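Local atomic coordinates of redox-sensing transcriptional repressor Rex (Thermus thermophilus, PDB entry 2DT5), a protein that probably represses transcription in response to the cellular NADH/NAD(+) redox state, as a homodimer that binds DNA and the dinucleotide. Residues Leu11-Glu22 against Val64-Leu75. The protein carries 1 engineered substitution. Sequence-based numbering, arbitrary orientation.
Sequences LITYLRILEELE and VPVLKRELRHIL
Helix 64-75 runs roughly antiparallel to 11-22, at 145° between their directions, with L15 against K68 and L18 against V64 where the backbones come near. The pair joins the first and last helices of the N-terminal winged-helix domain. Helix 64-75 directly follows strand 62-63, which pairs with strand 28-29. The packing is knobs-into-holes. The L18 side chain fills a hole formed by V64, L67, K68 and L71. With CG anti to the carbonyl carbon (chi1 -70°), it reaches across so that CD1 meets L71 CD1 at 3.5 Å, the two side chains crossing at about a right angle. The same L18 CD1 lies 3.6 Å from L67 CG. In return, L71 is a knob among L11, Y14, L15 and L18. One branch, CD1, touches L18 and Y14 CB; the other, CD2, reaches L11 CD2 at 4.0 Å. L15 sits among K68, L71, R72 and L75. Its CD1 presses on the aliphatic part of K68, 3.6 Å from CG. L49 of helix 42-51 also packs on L67 and L71, while T194 of the second subunit covers I12 and L75. Y14 turns its ring away from helix 64-75, and its hydroxyl bonds D48. Polar contacts lie along the margin. A water receives a weak bond from R72 NH1 and donates to E19 OE2. R16 NH1 also forms a salt bridge to E19, with weak hydrogen bonds to both carboxylate oxygens. Farther along, the extended E22 chain meets K68 in a salt bridge: NZ donates to OE1 at 2.6 Å, on the syn side and 23° out of the carboxylate plane.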
ATOM      1  N   LEU B  11       1.289  -3.317 -14.019  1.00 28.04           N
ATOM      2  CA  LEU B  11       2.354  -2.679 -14.782  1.00 35.33           C
ATOM      3  C   LEU B  11       3.426  -2.143 -13.830  1.00 32.93           C
ATOM      4  O   LEU B  11       4.633  -2.280 -14.087  1.00 33.74           O
ATOM      5  CB  LEU B  11       1.800  -1.539 -15.647  1.00 31.42           C
ATOM      6  CG  LEU B  11       0.818  -1.938 -16.759  1.00 33.02           C
ATOM      7  CD1 LEU B  11       0.489  -0.708 -17.603  1.00 32.60           C
ATOM      8  CD2 LEU B  11       1.435  -3.017 -17.637  1.00 25.04           C
ATOM      9  N   ILE B  12       2.978  -1.535 -12.733  1.00 30.91           N
ATOM     10  CA  ILE B  12       3.882  -0.997 -11.724  1.00 28.85           C
ATOM     11  C   ILE B  12       4.708  -2.151 -11.145  1.00 29.54           C
ATOM     12  O   ILE B  12       5.911  -2.015 -10.924  1.00 34.40           O
ATOM     13  CB  ILE B  12       3.086  -0.258 -10.612  1.00 33.89           C
ATOM     14  CG1 ILE B  12       2.403   0.978 -11.223  1.00 31.39           C
ATOM     15  CG2 ILE B  12       4.030   0.163  -9.450  1.00 28.94           C
ATOM     16  CD1 ILE B  12       1.299   1.621 -10.362  1.00 30.07           C
ATOM     17  N   THR B  13       4.075  -3.296 -10.932  1.00 31.76           N
ATOM     18  CA  THR B  13       4.812  -4.451 -10.413  1.00 34.35           C
ATOM     19  C   THR B  13       5.906  -4.893 -11.394  1.00 36.29           C
ATOM     20  O   THR B  13       7.052  -5.139 -10.994  1.00 37.26           O
ATOM     21  CB  THR B  13       3.883  -5.639 -10.180  1.00 29.96           C
ATOM     22  OG1 THR B  13       2.915  -5.301  -9.179  1.00 34.36           O
ATOM     23  CG2 THR B  13       4.680  -6.849  -9.739  1.00 38.51           C
ATOM     24  N   TYR B  14       5.545  -4.986 -12.676  1.00 29.67           N
ATOM     25  CA  TYR B  14       6.483  -5.404 -13.712  1.00 29.80           C
ATOM     26  C   TYR B  14       7.673  -4.458 -13.746  1.00 29.83           C
ATOM     27  O   TYR B  14       8.819  -4.877 -13.970  1.00 32.60           O
ATOM     28  CB  TYR B  14       5.801  -5.387 -15.089  1.00 28.24           C
ATOM     29  CG  TYR B  14       4.565  -6.258 -15.212  1.00 28.18           C
ATOM     30  CD1 TYR B  14       3.550  -5.921 -16.109  1.00 28.86           C
ATOM     31  CD2 TYR B  14       4.427  -7.429 -14.469  1.00 28.88           C
ATOM     32  CE1 TYR B  14       2.418  -6.723 -16.269  1.00 32.68           C
ATOM     33  CE2 TYR B  14       3.292  -8.250 -14.622  1.00 33.86           C
ATOM     34  CZ  TYR B  14       2.290  -7.882 -15.526  1.00 36.74           C
ATOM     35  OH  TYR B  14       1.153  -8.635 -15.676  1.00 33.98           O
ATOM     36  N   LEU B  15       7.401  -3.177 -13.526  1.00 28.93           N
ATOM     37  CA  LEU B  15       8.455  -2.182 -13.549  1.00 31.22           C
ATOM     38  C   LEU B  15       9.428  -2.376 -12.383  1.00 39.16           C
ATOM     39  O   LEU B  15      10.650  -2.258 -12.566  1.00 40.54           O
ATOM     40  CB  LEU B  15       7.861  -0.778 -13.529  1.00 26.30           C
ATOM     41  CG  LEU B  15       8.895   0.345 -13.548  1.00 35.41           C
ATOM     42  CD1 LEU B  15       9.745   0.232 -14.811  1.00 35.95           C
ATOM     43  CD2 LEU B  15       8.198   1.708 -13.481  1.00 37.14           C
ATOM     44  N   ARG B  16       8.901  -2.673 -11.193  1.00 39.16           N
ATOM     45  CA  ARG B  16       9.763  -2.909 -10.016  1.00 42.96           C
ATOM     46  C   ARG B  16      10.666  -4.094 -10.335  1.00 33.73           C
ATOM     47  O   ARG B  16      11.874  -4.021 -10.164  1.00 37.76           O
ATOM     48  CB  ARG B  16       8.940  -3.242  -8.748  1.00 37.31           C
ATOM     49  CG  ARG B  16       8.019  -2.124  -8.282  1.00 46.27           C
ATOM     50  CD  ARG B  16       8.676  -0.773  -8.508  1.00 57.56           C
ATOM     51  NE  ARG B  16       7.779   0.335  -8.201  1.00 66.18           N
ATOM     52  CZ  ARG B  16       7.979   1.588  -8.597  1.00 67.11           C
ATOM     53  NH1 ARG B  16       9.046   1.903  -9.329  1.00 60.93           N
ATOM     54  NH2 ARG B  16       7.119   2.531  -8.243  1.00 65.68           N
ATOM     55  N   ILE B  17      10.048  -5.174 -10.802  1.00 33.94           N
ATOM     56  CA  ILE B  17      10.760  -6.390 -11.174  1.00 35.86           C
ATOM     57  C   ILE B  17      11.862  -6.090 -12.194  1.00 42.20           C
ATOM     58  O   ILE B  17      13.002  -6.523 -12.033  1.00 42.70           O
ATOM     59  CB  ILE B  17       9.798  -7.395 -11.776  1.00 29.45           C
ATOM     60  CG1 ILE B  17       8.818  -7.870 -10.698  1.00 31.56           C
ATOM     61  CG2 ILE B  17      10.562  -8.555 -12.393  1.00 32.31           C
ATOM     62  CD1 ILE B  17       7.691  -8.710 -11.238  1.00 32.00           C
ATOM     63  N   LEU B  18      11.510  -5.349 -13.242  1.00 37.52           N
ATOM     64  CA  LEU B  18      12.464  -4.983 -14.283  1.00 37.78           C
ATOM     65  C   LEU B  18      13.602  -4.135 -13.731  1.00 40.98           C
ATOM     66  O   LEU B  18      14.743  -4.248 -14.189  1.00 39.01           O
ATOM     67  CB  LEU B  18      11.764  -4.206 -15.417  1.00 36.99           C
ATOM     68  CG  LEU B  18      10.790  -4.961 -16.332  1.00 38.88           C
ATOM     69  CD1 LEU B  18       9.968  -3.961 -17.160  1.00 38.23           C
ATOM     70  CD2 LEU B  18      11.581  -5.919 -17.235  1.00 37.64           C
ATOM     71  N   GLU B  19      13.287  -3.269 -12.767  1.00 38.56           N
ATOM     72  CA  GLU B  19      14.296  -2.414 -12.158  1.00 44.89           C
ATOM     73  C   GLU B  19      15.296  -3.296 -11.425  1.00 45.42           C
ATOM     74  O   GLU B  19      16.494  -3.014 -11.431  1.00 39.39           O
ATOM     75  CB  GLU B  19      13.670  -1.442 -11.147  1.00 47.79           C
ATOM     76  CG  GLU B  19      12.690  -0.429 -11.726  1.00 56.15           C
ATOM     77  CD  GLU B  19      11.970   0.371 -10.637  1.00 58.43           C
ATOM     78  OE1 GLU B  19      11.429  -0.248  -9.691  1.00 57.87           O
ATOM     79  OE2 GLU B  19      11.940   1.618 -10.729  1.00 56.20           O
ATOM     80  N   GLU B  20      14.801  -4.362 -10.794  1.00 42.26           N
ATOM     81  CA  GLU B  20      15.690  -5.256 -10.063  1.00 51.25           C
ATOM     82  C   GLU B  20      16.379  -6.253 -10.989  1.00 48.85           C
ATOM     83  O   GLU B  20      17.516  -6.635 -10.744  1.00 46.74           O
ATOM     84  CB  GLU B  20      14.954  -5.963  -8.904  1.00 54.91           C
ATOM     85  CG  GLU B  20      13.537  -6.458  -9.182  1.00 62.38           C
ATOM     86  CD  GLU B  20      12.827  -6.978  -7.913  1.00 69.24           C
ATOM     87  OE1 GLU B  20      12.733  -6.215  -6.923  1.00 64.66           O
ATOM     88  OE2 GLU B  20      12.362  -8.148  -7.909  1.00 63.51           O
ATOM     89  N   LEU B  21      15.704  -6.667 -12.056  1.00 47.78           N
ATOM     90  CA  LEU B  21      16.336  -7.566 -13.007  1.00 48.98           C
ATOM     91  C   LEU B  21      17.497  -6.785 -13.615  1.00 51.74           C
ATOM     92  O   LEU B  21      18.582  -7.323 -13.826  1.00 49.98           O
ATOM     93  CB  LEU B  21      15.361  -7.972 -14.112  1.00 47.03           C
ATOM     94  CG  LEU B  21      14.418  -9.136 -13.812  1.00 48.51           C
ATOM     95  CD1 LEU B  21      13.490  -9.360 -14.986  1.00 41.90           C
ATOM     96  CD2 LEU B  21      15.235 -10.393 -13.556  1.00 50.38           C
ATOM     97  N   GLU B  22      17.262  -5.503 -13.877  1.00 52.07           N
ATOM     98  CA  GLU B  22      18.288  -4.647 -14.455  1.00 57.18           C
ATOM     99  C   GLU B  22      19.423  -4.444 -13.459  1.00 61.20           C
ATOM    100  O   GLU B  22      20.584  -4.316 -13.844  1.00 61.61           O
ATOM    101  CB  GLU B  22      17.706  -3.281 -14.842  1.00 58.20           C
ATOM    102  CG  GLU B  22      18.698  -2.377 -15.582  1.00 62.25           C
ATOM    103  CD  GLU B  22      18.153  -0.981 -15.854  1.00 64.63           C
ATOM    104  OE1 GLU B  22      17.939  -0.221 -14.885  1.00 64.23           O
ATOM    105  OE2 GLU B  22      17.937  -0.639 -17.039  1.00 68.60           O
ATOM    106  N   VAL B  64      14.942  -6.019 -21.229  1.00 44.02           N
ATOM    107  CA  VAL B  64      14.776  -5.332 -19.961  1.00 37.80           C
ATOM    108  C   VAL B  64      14.805  -3.809 -20.039  1.00 38.53           C
ATOM    109  O   VAL B  64      13.833  -3.152 -19.694  1.00 40.84           O
ATOM    110  CB  VAL B  64      15.846  -5.833 -18.949  1.00 40.33           C
ATOM    111  CG1 VAL B  64      15.808  -5.017 -17.668  1.00 34.18           C
ATOM    112  CG2 VAL B  64      15.608  -7.308 -18.654  1.00 37.33           C
ATOM    113  N   PRO B  65      15.916  -3.224 -20.495  1.00 39.92           N
ATOM    114  CA  PRO B  65      15.925  -1.760 -20.560  1.00 39.61           C
ATOM    115  C   PRO B  65      14.902  -1.143 -21.506  1.00 41.13           C
ATOM    116  O   PRO B  65      14.444  -0.024 -21.272  1.00 38.99           O
ATOM    117  CB  PRO B  65      17.364  -1.431 -20.966  1.00 40.87           C
ATOM    118  CG  PRO B  65      17.794  -2.652 -21.740  1.00 45.60           C
ATOM    119  CD  PRO B  65      17.202  -3.790 -20.936  1.00 42.57           C
ATOM    120  N   VAL B  66      14.555  -1.860 -22.575  1.00 42.96           N
ATOM    121  CA  VAL B  66      13.582  -1.355 -23.546  1.00 39.74           C
ATOM    122  C   VAL B  66      12.211  -1.306 -22.885  1.00 35.20           C
ATOM    123  O   VAL B  66      11.577  -0.247 -22.811  1.00 39.76           O
ATOM    124  CB  VAL B  66      13.497  -2.259 -24.799  1.00 39.36           C
ATOM    125  CG1 VAL B  66      12.296  -1.841 -25.682  1.00 35.13           C
ATOM    126  CG2 VAL B  66      14.791  -2.152 -25.591  1.00 45.90           C
ATOM    127  N   LEU B  67      11.780  -2.458 -22.390  1.00 31.94           N
ATOM    128  CA  LEU B  67      10.501  -2.559 -21.724  1.00 35.29           C
ATOM    129  C   LEU B  67      10.401  -1.588 -20.536  1.00 36.39           C
ATOM    130  O   LEU B  67       9.383  -0.920 -20.358  1.00 39.45           O
ATOM    131  CB  LEU B  67      10.272  -3.999 -21.271  1.00 31.21           C
ATOM    132  CG  LEU B  67       8.931  -4.228 -20.579  1.00 34.74           C
ATOM    133  CD1 LEU B  67       7.813  -3.730 -21.474  1.00 32.43           C
ATOM    134  CD2 LEU B  67       8.751  -5.697 -20.283  1.00 29.44           C
ATOM    135  N   LYS B  68      11.456  -1.474 -19.737  1.00 35.19           N
ATOM    136  CA  LYS B  68      11.389  -0.564 -18.597  1.00 36.42           C
ATOM    137  C   LYS B  68      11.100   0.867 -19.040  1.00 37.91           C
ATOM    138  O   LYS B  68      10.308   1.569 -18.415  1.00 32.66           O
ATOM    139  CB  LYS B  68      12.684  -0.593 -17.779  1.00 29.58           C
ATOM    140  CG  LYS B  68      12.737   0.488 -16.706  1.00 33.39           C
ATOM    141  CD  LYS B  68      14.016   0.417 -15.877  1.00 39.87           C
ATOM    142  CE  LYS B  68      14.868   1.650 -16.099  1.00 48.39           C
ATOM    143  NZ  LYS B  68      16.124   1.615 -15.303  1.00 53.86           N
ATOM    144  N   ARG B  69      11.760   1.311 -20.103  1.00 39.48           N
ATOM    145  CA  ARG B  69      11.533   2.661 -20.604  1.00 39.21           C
ATOM    146  C   ARG B  69      10.088   2.794 -21.092  1.00 34.65           C
ATOM    147  O   ARG B  69       9.445   3.832 -20.904  1.00 30.25           O
ATOM    148  CB  ARG B  69      12.500   2.967 -21.750  1.00 43.37           C
ATOM    149  CG  ARG B  69      12.397   4.377 -22.279  1.00 50.53           C
ATOM    150  CD  ARG B  69      13.502   4.687 -23.298  1.00 60.59           C
ATOM    151  NE  ARG B  69      13.530   6.107 -23.660  1.00 71.53           N
ATOM    152  CZ  ARG B  69      14.412   6.662 -24.492  1.00 75.75           C
ATOM    153  NH1 ARG B  69      15.356   5.921 -25.066  1.00 73.93           N
ATOM    154  NH2 ARG B  69      14.355   7.965 -24.749  1.00 75.44           N
ATOM    155  N   GLU B  70       9.577   1.738 -21.712  1.00 35.13           N
ATOM    156  CA  GLU B  70       8.202   1.762 -22.216  1.00 38.43           C
ATOM    157  C   GLU B  70       7.179   1.838 -21.095  1.00 36.93           C
ATOM    158  O   GLU B  70       6.250   2.651 -21.148  1.00 40.25           O
ATOM    159  CB  GLU B  70       7.939   0.535 -23.088  1.00 26.85           C
ATOM    160  CG  GLU B  70       8.823   0.528 -24.341  1.00 43.71           C
ATOM    161  CD  GLU B  70       8.614  -0.693 -25.223  1.00 40.05           C
ATOM    162  OE1 GLU B  70       8.081  -1.705 -24.728  1.00 43.78           O
ATOM    163  OE2 GLU B  70       9.004  -0.643 -26.408  1.00 45.26           O
ATOM    164  N   LEU B  71       7.329   0.989 -20.088  1.00 35.37           N
ATOM    165  CA  LEU B  71       6.401   1.023 -18.958  1.00 33.35           C
ATOM    166  C   LEU B  71       6.442   2.392 -18.283  1.00 30.16           C
ATOM    167  O   LEU B  71       5.416   2.924 -17.879  1.00 33.80           O
ATOM    168  CB  LEU B  71       6.743  -0.071 -17.957  1.00 27.83           C
ATOM    169  CG  LEU B  71       6.413  -1.467 -18.472  1.00 30.31           C
ATOM    170  CD1 LEU B  71       6.781  -2.499 -17.412  1.00 30.84           C
ATOM    171  CD2 LEU B  71       4.922  -1.542 -18.804  1.00 31.22           C
ATOM    172  N   ARG B  72       7.630   2.979 -18.171  1.00 31.35           N
ATOM    173  CA  ARG B  72       7.735   4.293 -17.554  1.00 32.48           C
ATOM    174  C   ARG B  72       6.973   5.346 -18.384  1.00 34.73           C
ATOM    175  O   ARG B  72       6.327   6.245 -17.826  1.00 28.06           O
ATOM    176  CB  ARG B  72       9.215   4.682 -17.391  1.00 33.97           C
ATOM    177  CG  ARG B  72       9.958   3.855 -16.292  1.00 37.33           C
ATOM    178  CD  ARG B  72      11.443   4.195 -16.246  1.00 34.14           C
ATOM    179  NE  ARG B  72      11.665   5.614 -15.992  1.00 37.13           N
ATOM    180  CZ  ARG B  72      11.504   6.199 -14.809  1.00 37.37           C
ATOM    181  NH1 ARG B  72      11.126   5.482 -13.748  1.00 40.63           N
ATOM    182  NH2 ARG B  72      11.694   7.505 -14.693  1.00 44.92           N
ATOM    183  N   HIS B  73       7.039   5.246 -19.713  1.00 29.47           N
ATOM    184  CA  HIS B  73       6.324   6.220 -20.538  1.00 32.05           C
ATOM    185  C   HIS B  73       4.811   6.073 -20.362  1.00 26.06           C
ATOM    186  O   HIS B  73       4.082   7.061 -20.184  1.00 27.13           O
ATOM    187  CB  HIS B  73       6.670   6.062 -22.021  1.00 39.32           C
ATOM    188  CG  HIS B  73       5.915   7.008 -22.906  1.00 38.33           C
ATOM    189  ND1 HIS B  73       4.860   6.609 -23.699  1.00 42.20           N
ATOM    190  CD2 HIS B  73       6.027   8.349 -23.071  1.00 38.13           C
ATOM    191  CE1 HIS B  73       4.351   7.664 -24.313  1.00 38.49           C
ATOM    192  NE2 HIS B  73       5.039   8.732 -23.949  1.00 41.34           N
ATOM    193  N   ILE B  74       4.346   4.835 -20.417  1.00 25.27           N
ATOM    194  CA  ILE B  74       2.931   4.549 -20.244  1.00 29.83           C
ATOM    195  C   ILE B  74       2.409   5.045 -18.905  1.00 33.71           C
ATOM    196  O   ILE B  74       1.330   5.637 -18.828  1.00 34.97           O
ATOM    197  CB  ILE B  74       2.672   3.050 -20.313  1.00 25.35           C
ATOM    198  CG1 ILE B  74       2.918   2.568 -21.734  1.00 29.75           C
ATOM    199  CG2 ILE B  74       1.237   2.725 -19.859  1.00 27.90           C
ATOM    200  CD1 ILE B  74       3.088   1.067 -21.833  1.00 33.96           C
ATOM    201  N   LEU B  75       3.186   4.805 -17.850  1.00 31.04           N
ATOM    202  CA  LEU B  75       2.774   5.187 -16.509  1.00 30.19           C
ATOM    203  C   LEU B  75       2.908   6.679 -16.223  1.00 33.03           C
ATOM    204  O   LEU B  75       2.405   7.165 -15.210  1.00 32.33           O
ATOM    205  CB  LEU B  75       3.560   4.348 -15.473  1.00 26.67           C
ATOM    206  CG  LEU B  75       3.236   2.842 -15.542  1.00 21.34           C
ATOM    207  CD1 LEU B  75       4.228   2.031 -14.695  1.00 32.33           C
ATOM    208  CD2 LEU B  75       1.812   2.592 -15.062  1.00 24.11           C
TER
HETATM  209  O   HOH W   1      12.032   3.144 -13.090  1.00 41.65           O